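Local coordinates for protein family 88 glycosyl hydrolase (Bacteroides thetaiotaomicron, PDB 5NOA) that probably cleaves unsaturated uronic acid residues from the ends of plant polysaccharide fragments, as family 88 glycosyl hydrolases do, at residues Y146-P151 with P179-K184; V168-Y173 with K241-T246. All blocks are in the same frame, centred on the assembly; numbering follows the deposited sequence.

Contact 1. Residues Y146-P151 with P179-K184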
ATOM      1  N   TYR A 146     -12.818 -13.513 -14.339  1.00  8.73           N
ATOM      2  CA  TYR A 146     -12.545 -14.937 -14.292  1.00  7.78           C
ATOM      3  C   TYR A 146     -12.274 -15.380 -12.850  1.00  8.50           C
ATOM      4  O   TYR A 146     -12.841 -16.353 -12.350  1.00  9.35           O
ATOM      5  CB  TYR A 146     -11.353 -15.316 -15.177  1.00  9.31           C
ATOM      6  CG  TYR A 146     -11.005 -16.777 -14.991  1.00 10.33           C
ATOM      7  CD1 TYR A 146     -11.814 -17.776 -15.541  1.00 12.15           C
ATOM      8  CD2 TYR A 146      -9.914 -17.166 -14.224  1.00 10.63           C
ATOM      9  CE1 TYR A 146     -11.535 -19.111 -15.305  1.00 13.82           C
ATOM     10  CE2 TYR A 146      -9.618 -18.496 -14.020  1.00 11.86           C
ATOM     11  CZ  TYR A 146     -10.424 -19.470 -14.551  1.00 13.00           C
ATOM     12  OH  TYR A 146     -10.139 -20.798 -14.342  1.00 15.65           O
ATOM     13  N   GLN A 147     -11.411 -14.663 -12.146  1.00  8.53           N
ATOM     14  CA  GLN A 147     -11.117 -15.009 -10.762  1.00  8.09           C
ATOM     15  C   GLN A 147     -12.384 -15.115  -9.928  1.00  8.36           C
ATOM     16  O   GLN A 147     -12.577 -16.075  -9.184  1.00  8.46           O
ATOM     17  CB  GLN A 147     -10.164 -13.998 -10.165  1.00  7.83           C
ATOM     18  CG  GLN A 147      -9.700 -14.304  -8.764  1.00  8.03           C
ATOM     19  CD  GLN A 147      -8.589 -13.387  -8.340  1.00  8.31           C
ATOM     20  OE1 GLN A 147      -7.699 -13.079  -9.126  1.00 10.21           O
ATOM     21  NE2 GLN A 147      -8.619 -12.987  -7.079  1.00  8.65           N
ATOM     22  N   MET A 148     -13.270 -14.132 -10.057  1.00  8.43           N
ATOM     23  CA  MET A 148     -14.492 -14.124  -9.256  1.00  8.55           C
ATOM     24  C   MET A 148     -15.449 -15.272  -9.608  1.00 10.00           C
ATOM     25  O   MET A 148     -16.265 -15.660  -8.786  1.00 11.76           O
ATOM     26  CB  MET A 148     -15.218 -12.782  -9.364  1.00 10.62           C
ATOM     27  CG  MET A 148     -14.429 -11.644  -8.750  1.00 10.40           C
ATOM     28  SD  MET A 148     -15.343 -10.091  -8.711  1.00 11.67           S
ATOM     29  CE  MET A 148     -15.558  -9.703 -10.440  1.00 12.29           C
ATOM     30  N   SER A 149     -15.316 -15.822 -10.809  1.00  9.37           N
ATOM     31  CA  SER A 149     -16.125 -16.957 -11.237  1.00 10.35           C
ATOM     32  C   SER A 149     -15.674 -18.256 -10.656  1.00 10.03           C
ATOM     33  O   SER A 149     -16.416 -19.237 -10.651  1.00 11.98           O
ATOM     34  CB  SER A 149     -16.138 -17.076 -12.771  1.00 11.68           C
ATOM     35  OG  SER A 149     -14.986 -17.668 -13.331  1.00 11.18           O
ATOM     36  N   THR A 150     -14.443 -18.317 -10.178  1.00 10.11           N
ATOM     37  CA  THR A 150     -13.908 -19.554  -9.586  1.00  9.35           C
ATOM     38  C   THR A 150     -14.481 -19.711  -8.164  1.00 10.10           C
ATOM     39  O   THR A 150     -14.885 -18.727  -7.557  1.00 10.91           O
ATOM     40  CB  THR A 150     -12.369 -19.556  -9.529  1.00  9.88           C
ATOM     41  OG1 THR A 150     -11.901 -18.610  -8.569  1.00  9.79           O
ATOM     42  CG2 THR A 150     -11.774 -19.308 -10.887  1.00 10.20           C
ATOM     43  N   PRO A 151     -14.490 -20.953  -7.644  1.00 10.72           N
ATOM     44  CA  PRO A 151     -14.998 -21.127  -6.277  1.00 11.12           C
ATOM     45  C   PRO A 151     -14.027 -20.726  -5.196  1.00 10.58           C
ATOM     46  O   PRO A 151     -14.437 -20.591  -4.049  1.00 14.15           O
ATOM     47  CB  PRO A 151     -15.301 -22.636  -6.177  1.00 13.96           C
ATOM     48  CG  PRO A 151     -14.691 -23.269  -7.348  1.00 15.90           C
ATOM     49  CD  PRO A 151     -14.300 -22.234  -8.347  1.00 11.46           C
ATOM     50  N   PRO A 179     -21.930  -5.556  -8.959  1.00 12.09           N
ATOM     51  CA  PRO A 179     -21.849  -5.826  -7.509  1.00 12.56           C
ATOM     52  C   PRO A 179     -20.995  -7.016  -7.077  1.00 10.68           C
ATOM     53  O   PRO A 179     -20.587  -7.102  -5.916  1.00 11.44           O
ATOM     54  CB  PRO A 179     -23.319  -6.035  -7.111  1.00 15.71           C
ATOM     55  CG  PRO A 179     -24.044  -6.265  -8.366  1.00 18.85           C
ATOM     56  CD  PRO A 179     -23.317  -5.593  -9.438  1.00 14.18           C
ATOM     57  N   LEU A 180     -20.701  -7.929  -7.987  1.00 10.20           N
ATOM     58  CA  LEU A 180     -19.867  -9.052  -7.636  1.00 10.22           C
ATOM     59  C   LEU A 180     -18.496  -8.604  -7.125  1.00  9.26           C
ATOM     60  O   LEU A 180     -17.947  -9.254  -6.252  1.00  9.50           O
ATOM     61  CB  LEU A 180     -19.750 -10.027  -8.809  1.00 10.10           C
ATOM     62  CG  LEU A 180     -19.056 -11.338  -8.503  1.00 13.00           C
ATOM     63  CD1 LEU A 180     -19.843 -12.173  -7.485  1.00 15.50           C
ATOM     64  CD2 LEU A 180     -18.865 -12.114  -9.793  1.00 15.90           C
ATOM     65  N   TYR A 181     -17.956  -7.509  -7.667  1.00  8.60           N
ATOM     66  CA  TYR A 181     -16.665  -6.997  -7.152  1.00  8.77           C
ATOM     67  C   TYR A 181     -16.696  -6.746  -5.652  1.00  8.20           C
ATOM     68  O   TYR A 181     -15.720  -7.018  -4.964  1.00  8.90           O
ATOM     69  CB  TYR A 181     -16.252  -5.722  -7.889  1.00  9.10           C
ATOM     70  CG  TYR A 181     -15.689  -5.943  -9.270  1.00  8.97           C
ATOM     71  CD1 TYR A 181     -14.402  -6.413  -9.426  1.00  9.07           C
ATOM     72  CD2 TYR A 181     -16.432  -5.680 -10.425  1.00  9.46           C
ATOM     73  CE1 TYR A 181     -13.870  -6.629 -10.689  1.00  9.74           C
ATOM     74  CE2 TYR A 181     -15.901  -5.902 -11.674  1.00  9.89           C
ATOM     75  CZ  TYR A 181     -14.615  -6.370 -11.794  1.00  9.50           C
ATOM     76  OH  TYR A 181     -14.045  -6.576 -13.020  1.00 11.38           O
ATOM     77  N   LEU A 182     -17.810  -6.214  -5.163  1.00  8.50           N
ATOM     78  CA  LEU A 182     -17.900  -5.897  -3.744  1.00  9.22           C
ATOM     79  C   LEU A 182     -18.215  -7.097  -2.873  1.00  9.00           C
ATOM     80  O   LEU A 182     -17.785  -7.174  -1.723  1.00 10.69           O
ATOM     81  CB  LEU A 182     -18.864  -4.721  -3.515  1.00 10.16           C
ATOM     82  CG  LEU A 182     -18.530  -3.452  -4.304  1.00 11.48           C
ATOM     83  CD1 LEU A 182     -19.534  -2.349  -3.963  1.00 12.89           C
ATOM     84  CD2 LEU A 182     -17.107  -2.995  -4.078  1.00 12.55           C
ATOM     85  N   GLU A 183     -18.926  -8.062  -3.437  1.00  9.34           N
ATOM     86  CA  GLU A 183     -19.138  -9.315  -2.746  1.00  9.73           C
ATOM     87  C   GLU A 183     -17.838 -10.103  -2.577  1.00  8.59           C
ATOM     88  O   GLU A 183     -17.523 -10.637  -1.495  1.00  9.06           O
ATOM     89  CB  GLU A 183     -20.163 -10.160  -3.476  1.00 12.52           C
ATOM     90  CG  GLU A 183     -20.392 -11.542  -2.910  1.00 18.72           C
ATOM     91  CD  GLU A 183     -20.778 -11.571  -1.448  1.00 23.12           C
ATOM     92  OE1 GLU A 183     -21.596 -10.696  -0.992  1.00 22.92           O
ATOM     93  OE2 GLU A 183     -20.248 -12.512  -0.767  1.00 29.91           O
ATOM     94  N   LYS A 184     -17.073 -10.170  -3.645  1.00  8.50           N
ATOM     95  CA  LYS A 184     -15.797 -10.882  -3.617  1.00  9.09           C
ATOM     96  C   LYS A 184     -14.718 -10.156  -2.834  1.00  8.35           C
ATOM     97  O   LYS A 184     -13.879 -10.822  -2.223  1.00  9.30           O
ATOM     98  CB  LYS A 184     -15.392 -11.243  -5.048  1.00  9.96           C
ATOM     99  CG  LYS A 184     -16.300 -12.318  -5.655  1.00 10.28           C
ATOM    100  CD  LYS A 184     -15.950 -13.704  -5.141  1.00 11.12           C
ATOM    101  CE  LYS A 184     -16.877 -14.777  -5.682  1.00 12.41           C
ATOM    102  NZ  LYS A 184     -16.451 -16.121  -5.226  1.00 13.69           N
TER
HETATM  103  O   HOH W   1     -13.712 -16.777  -6.088  1.00 10.98           O
HETATM  104  O   HOH W   2     -17.659 -18.143  -6.841  1.00 29.37           O
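Met148 and Lys184 bring their CA atoms to within 6.6 Å, the closest such pair between the C-terminal end of helix 135-149 and the beginning of helix 180-196. No direct hydrogen bond spans the gap, so the contact illustrates how one flexible side chain, with water, can join two helices. Met148 is bent at its last torsion (chi3 -65°), which swings the methyl over the Tyr181 ring. Met148 CE lies 3.6 Å from the centroid of the Tyr181 ring and 14° off the normal, a CH-pi contact over the face, while SD sits obliquely in a Met-aromatic contact. Nearer the backbone, Met148 CB packs against Leu180 CD2 at 3.7 Å. Lys184 runs past Met148 in the opposite direction, CG against CG at 3.7 Å, and carries its CE to 3.3 Å from Met148 O. Its ammonium is bound to two waters, each 2.9 Å from Lys184 NZ, that bridge it to Thr150 O; a salt bridge to Glu187 adds a third partner. Thr150 is itself steadied by OG1, which donates to Gln147 O at 2.7 Å, in the carbonyl plane. The far end of Tyr181 is tied by its OH to Glu145. With an alanine in place of Tyr181, the Met148 methyl would probably lose the flat surface beneath it and Glu145 a hydrogen-bond partner. Helix 160-176 packs alongside through Met169, which touches Met148, and through Leu172 and Thr176, which touch the Tyr181 side chain, so that three successive helices of the alpha-helical fold meet here.

Contact 2. Residues V168-Y173 with K241-T246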
ATOM      1  N   VAL A 168      -8.294  -2.720  -6.323  1.00  7.42           N
ATOM      2  CA  VAL A 168      -8.730  -3.140  -7.651  1.00  8.46           C
ATOM      3  C   VAL A 168     -10.224  -3.396  -7.647  1.00  8.06           C
ATOM      4  O   VAL A 168     -10.943  -3.022  -8.568  1.00  8.45           O
ATOM      5  CB  VAL A 168      -7.980  -4.404  -8.121  1.00  9.20           C
ATOM      6  CG1 VAL A 168      -8.547  -4.925  -9.456  1.00 10.42           C
ATOM      7  CG2 VAL A 168      -6.499  -4.122  -8.306  1.00  8.80           C
ATOM      8  N   MET A 169     -10.690  -4.034  -6.582  1.00  8.04           N
ATOM      9  CA  MET A 169     -12.110  -4.398  -6.486  1.00  8.85           C
ATOM     10  C   MET A 169     -12.992  -3.172  -6.432  1.00  8.63           C
ATOM     11  O   MET A 169     -14.010  -3.078  -7.124  1.00  9.12           O
ATOM     12  CB  MET A 169     -12.360  -5.300  -5.284  1.00  9.89           C
ATOM     13  CG  MET A 169     -11.446  -6.524  -5.183  1.00 11.40           C
ATOM     14  SD  MET A 169     -11.475  -7.634  -6.594  1.00 11.96           S
ATOM     15  CE  MET A 169     -12.850  -8.685  -6.138  1.00 13.37           C
ATOM     16  N   THR A 170     -12.594  -2.195  -5.613  1.00  8.09           N
ATOM     17  CA  THR A 170     -13.392  -0.981  -5.486  1.00  8.60           C
ATOM     18  C   THR A 170     -13.295  -0.126  -6.756  1.00  8.36           C
ATOM     19  O   THR A 170     -14.301   0.465  -7.181  1.00 10.02           O
ATOM     20  CB  THR A 170     -13.003  -0.193  -4.233  1.00 10.00           C
ATOM     21  OG1 THR A 170     -11.594  -0.040  -4.165  1.00 11.48           O
ATOM     22  CG2 THR A 170     -13.449  -0.877  -2.964  1.00 13.06           C
ATOM     23  N   LYS A 171     -12.113   0.001  -7.365  1.00  8.26           N
ATOM     24  CA  LYS A 171     -11.966   0.818  -8.582  1.00  8.36           C
ATOM     25  C   LYS A 171     -12.776   0.204  -9.707  1.00  9.16           C
ATOM     26  O   LYS A 171     -13.462   0.914 -10.447  1.00 10.27           O
ATOM     27  CB  LYS A 171     -10.511   0.977  -8.936  1.00 10.01           C
ATOM     28  CG  LYS A 171      -9.762   1.884  -7.978  1.00 10.92           C
ATOM     29  CD  LYS A 171      -8.266   1.885  -8.288  1.00 12.80           C
ATOM     30  CE  LYS A 171      -7.461   2.628  -7.258  1.00 14.93           C
ATOM     31  NZ  LYS A 171      -7.638   4.094  -7.349  1.00 16.16           N
ATOM     32  N   LEU A 172     -12.719  -1.120  -9.856  1.00  8.54           N
ATOM     33  CA  LEU A 172     -13.479  -1.738 -10.930  1.00  9.53           C
ATOM     34  C   LEU A 172     -14.972  -1.718 -10.670  1.00  9.19           C
ATOM     35  O   LEU A 172     -15.741  -1.611 -11.612  1.00 10.67           O
ATOM     36  CB  LEU A 172     -12.966  -3.147 -11.258  1.00  9.41           C
ATOM     37  CG  LEU A 172     -11.561  -3.180 -11.915  1.00 11.25           C
ATOM     38  CD1 LEU A 172     -11.167  -4.643 -12.064  1.00 11.22           C
ATOM     39  CD2 LEU A 172     -11.548  -2.508 -13.281  1.00 14.05           C
ATOM     40  N   TYR A 173     -15.360  -1.789  -9.398  1.00  9.76           N
ATOM     41  CA  TYR A 173     -16.782  -1.572  -9.091  1.00 10.31           C
ATOM     42  C   TYR A 173     -17.248  -0.214  -9.577  1.00  9.96           C
ATOM     43  O   TYR A 173     -18.294  -0.076 -10.204  1.00 12.02           O
ATOM     44  CB  TYR A 173     -17.095  -1.746  -7.601  1.00 10.27           C
ATOM     45  CG  TYR A 173     -18.521  -1.389  -7.334  1.00 10.50           C
ATOM     46  CD1 TYR A 173     -19.528  -2.294  -7.668  1.00 11.94           C
ATOM     47  CD2 TYR A 173     -18.891  -0.121  -6.910  1.00 11.95           C
ATOM     48  CE1 TYR A 173     -20.848  -1.985  -7.520  1.00 13.20           C
ATOM     49  CE2 TYR A 173     -20.203   0.225  -6.783  1.00 13.49           C
ATOM     50  CZ  TYR A 173     -21.194  -0.717  -7.073  1.00 13.30           C
ATOM     51  OH  TYR A 173     -22.493  -0.373  -6.924  1.00 19.53           O
ATOM     52  N   LYS A 241     -11.996   4.839   0.829  1.00  8.02           N
ATOM     53  CA  LYS A 241     -12.068   6.007  -0.055  1.00  8.53           C
ATOM     54  C   LYS A 241     -13.098   5.846  -1.164  1.00  9.59           C
ATOM     55  O   LYS A 241     -13.837   6.778  -1.482  1.00 11.56           O
ATOM     56  CB  LYS A 241     -10.677   6.289  -0.653  1.00 10.08           C
ATOM     57  CG  LYS A 241     -10.582   7.515  -1.517  1.00 12.43           C
ATOM     58  CD  LYS A 241      -9.131   7.685  -1.979  1.00 17.22           C
ATOM     59  CE  LYS A 241      -8.889   8.932  -2.780  1.00 19.63           C
ATOM     60  NZ  LYS A 241      -7.494   8.889  -3.285  1.00 24.78           N
ATOM     61  N   ASP A 242     -13.142   4.653  -1.752  1.00  9.78           N
ATOM     62  CA  ASP A 242     -13.935   4.443  -2.954  1.00 10.65           C
ATOM     63  C   ASP A 242     -15.179   3.593  -2.794  1.00  9.51           C
ATOM     64  O   ASP A 242     -16.022   3.606  -3.677  1.00 11.28           O
ATOM     65  CB  ASP A 242     -13.011   3.913  -4.049  1.00 16.52           C
ATOM     66  CG  ASP A 242     -12.085   5.027  -4.598  1.00 19.37           C
ATOM     67  OD1 ASP A 242     -12.464   6.254  -4.615  1.00 23.16           O
ATOM     68  OD2 ASP A 242     -10.965   4.699  -4.994  1.00 24.55           O
ATOM     69  N   LEU A 243     -15.319   2.862  -1.701  1.00  9.11           N
ATOM     70  CA  LEU A 243     -16.465   2.006  -1.496  1.00  9.69           C
ATOM     71  C   LEU A 243     -17.744   2.841  -1.383  1.00 10.45           C
ATOM     72  O   LEU A 243     -17.756   3.858  -0.684  1.00 11.25           O
ATOM     73  CB  LEU A 243     -16.267   1.201  -0.210  1.00 10.60           C
ATOM     74  CG  LEU A 243     -17.236   0.065   0.056  1.00 11.09           C
ATOM     75  CD1 LEU A 243     -17.041  -1.084  -0.915  1.00 11.39           C
ATOM     76  CD2 LEU A 243     -17.115  -0.452   1.468  1.00 12.14           C
ATOM     77  N   PRO A 244     -18.862   2.415  -1.997  1.00 10.63           N
ATOM     78  CA  PRO A 244     -20.108   3.170  -1.815  1.00 11.31           C
ATOM     79  C   PRO A 244     -20.513   3.201  -0.357  1.00 11.34           C
ATOM     80  O   PRO A 244     -20.328   2.205   0.362  1.00 11.29           O
ATOM     81  CB  PRO A 244     -21.142   2.393  -2.621  1.00 13.62           C
ATOM     82  CG  PRO A 244     -20.394   1.530  -3.508  1.00 15.08           C
ATOM     83  CD  PRO A 244     -19.036   1.317  -2.946  1.00 11.90           C
ATOM     84  N   GLU A 245     -21.068   4.333   0.063  1.00 13.33           N
ATOM     85  CA  GLU A 245     -21.422   4.544   1.466  1.00 13.91           C
ATOM     86  C   GLU A 245     -22.496   3.531   1.909  1.00 13.34           C
ATOM     87  O   GLU A 245     -22.681   3.306   3.097  1.00 16.08           O
ATOM     88  CB  GLU A 245     -21.840   6.025   1.707  1.00 17.02           C
ATOM     89  CG  GLU A 245     -23.160   6.414   1.052  1.00 19.37           C
ATOM     90  CD  GLU A 245     -23.528   7.897   1.148  1.00 24.23           C
ATOM     91  OE1 GLU A 245     -23.504   8.424   2.283  1.00 24.78           O
ATOM     92  OE2 GLU A 245     -23.870   8.515   0.105  1.00 25.39           O
ATOM     93  N   THR A 246     -23.239   2.966   0.950  1.00 12.79           N
ATOM     94  CA  THR A 246     -24.312   2.043   1.230  1.00 13.98           C
ATOM     95  C   THR A 246     -23.917   0.572   1.215  1.00 14.80           C
ATOM     96  O   THR A 246     -24.772  -0.293   1.397  1.00 16.53           O
ATOM     97  CB  THR A 246     -25.403   2.253   0.162  1.00 16.04           C
ATOM     98  OG1 THR A 246     -24.792   2.235  -1.136  1.00 16.32           O
ATOM     99  CG2 THR A 246     -26.129   3.570   0.389  1.00 18.54           C
TER
HETATM  100  O   HOH W   3     -16.123   0.959  -4.873  1.00 16.72           O
HETATM  101  O   HOH W   4     -10.053   2.263  -4.040  1.00 18.97           O
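Thr170 and Asp242 are joined through two waters, which provide the polar links in the absence of any direct hydrogen bond. One water donates to both backbone carbonyls, at 3.0 Å from Thr170 O and 2.9 Å from Asp242 O; the latter oxygen also accepts from Asn174. The other connects the side chains, standing 2.8 Å from Thr170 OG1, a hydroxyl that also hydrogen-bonds to Pro167 O, and donating to the Asp242 carboxylate at OD2. Charge adds a looser attraction: Lys171 NZ lies 4.1 Å from Asp242 OD2, too far for a salt bridge, and its ion pair is with Asp126. Apolar packing makes up the rest. Tyr173 CG is anti to the backbone N (chi1 175°), which carries CE2 to 3.5 Å from Pro244 CG; the proline meets the ring obliquely. Thr170 turns its methyl CG2 to Leu243 CD1 at 4.1 Å, the two side chains crossing at about a right angle. Water bridges and apolar packing together join helix 160-176 to the end of helix 226-242 and the loop after it, with helix 120-130 beside Lys171, helix 180-196 beside Tyr173 and helix 250-266 packed on Leu243.

How the contacts relate
From the N terminus the four segments alternate, 146-151, 168-173, 179-184 and 241-246, so the two contacts cross. Contact 1 closes a loop of 27 residues that contains helix 160-176. Contact 2 starts on that helix and closes a longer loop of 67 residues, which holds helix 180-196 and most of helix 226-242. Their centres lie about 14 Å apart, and they touch directly: Tyr181 OH packs on Leu172 CD1, while Leu182 reaches both Tyr173 and Leu243. Together they tie helices 135-149, 160-176, 180-196 and 226-242 into one continuous packed region, consistent with the (alpha/alpha)6 barrel built of helical hairpins that the six-hairpin clan shares.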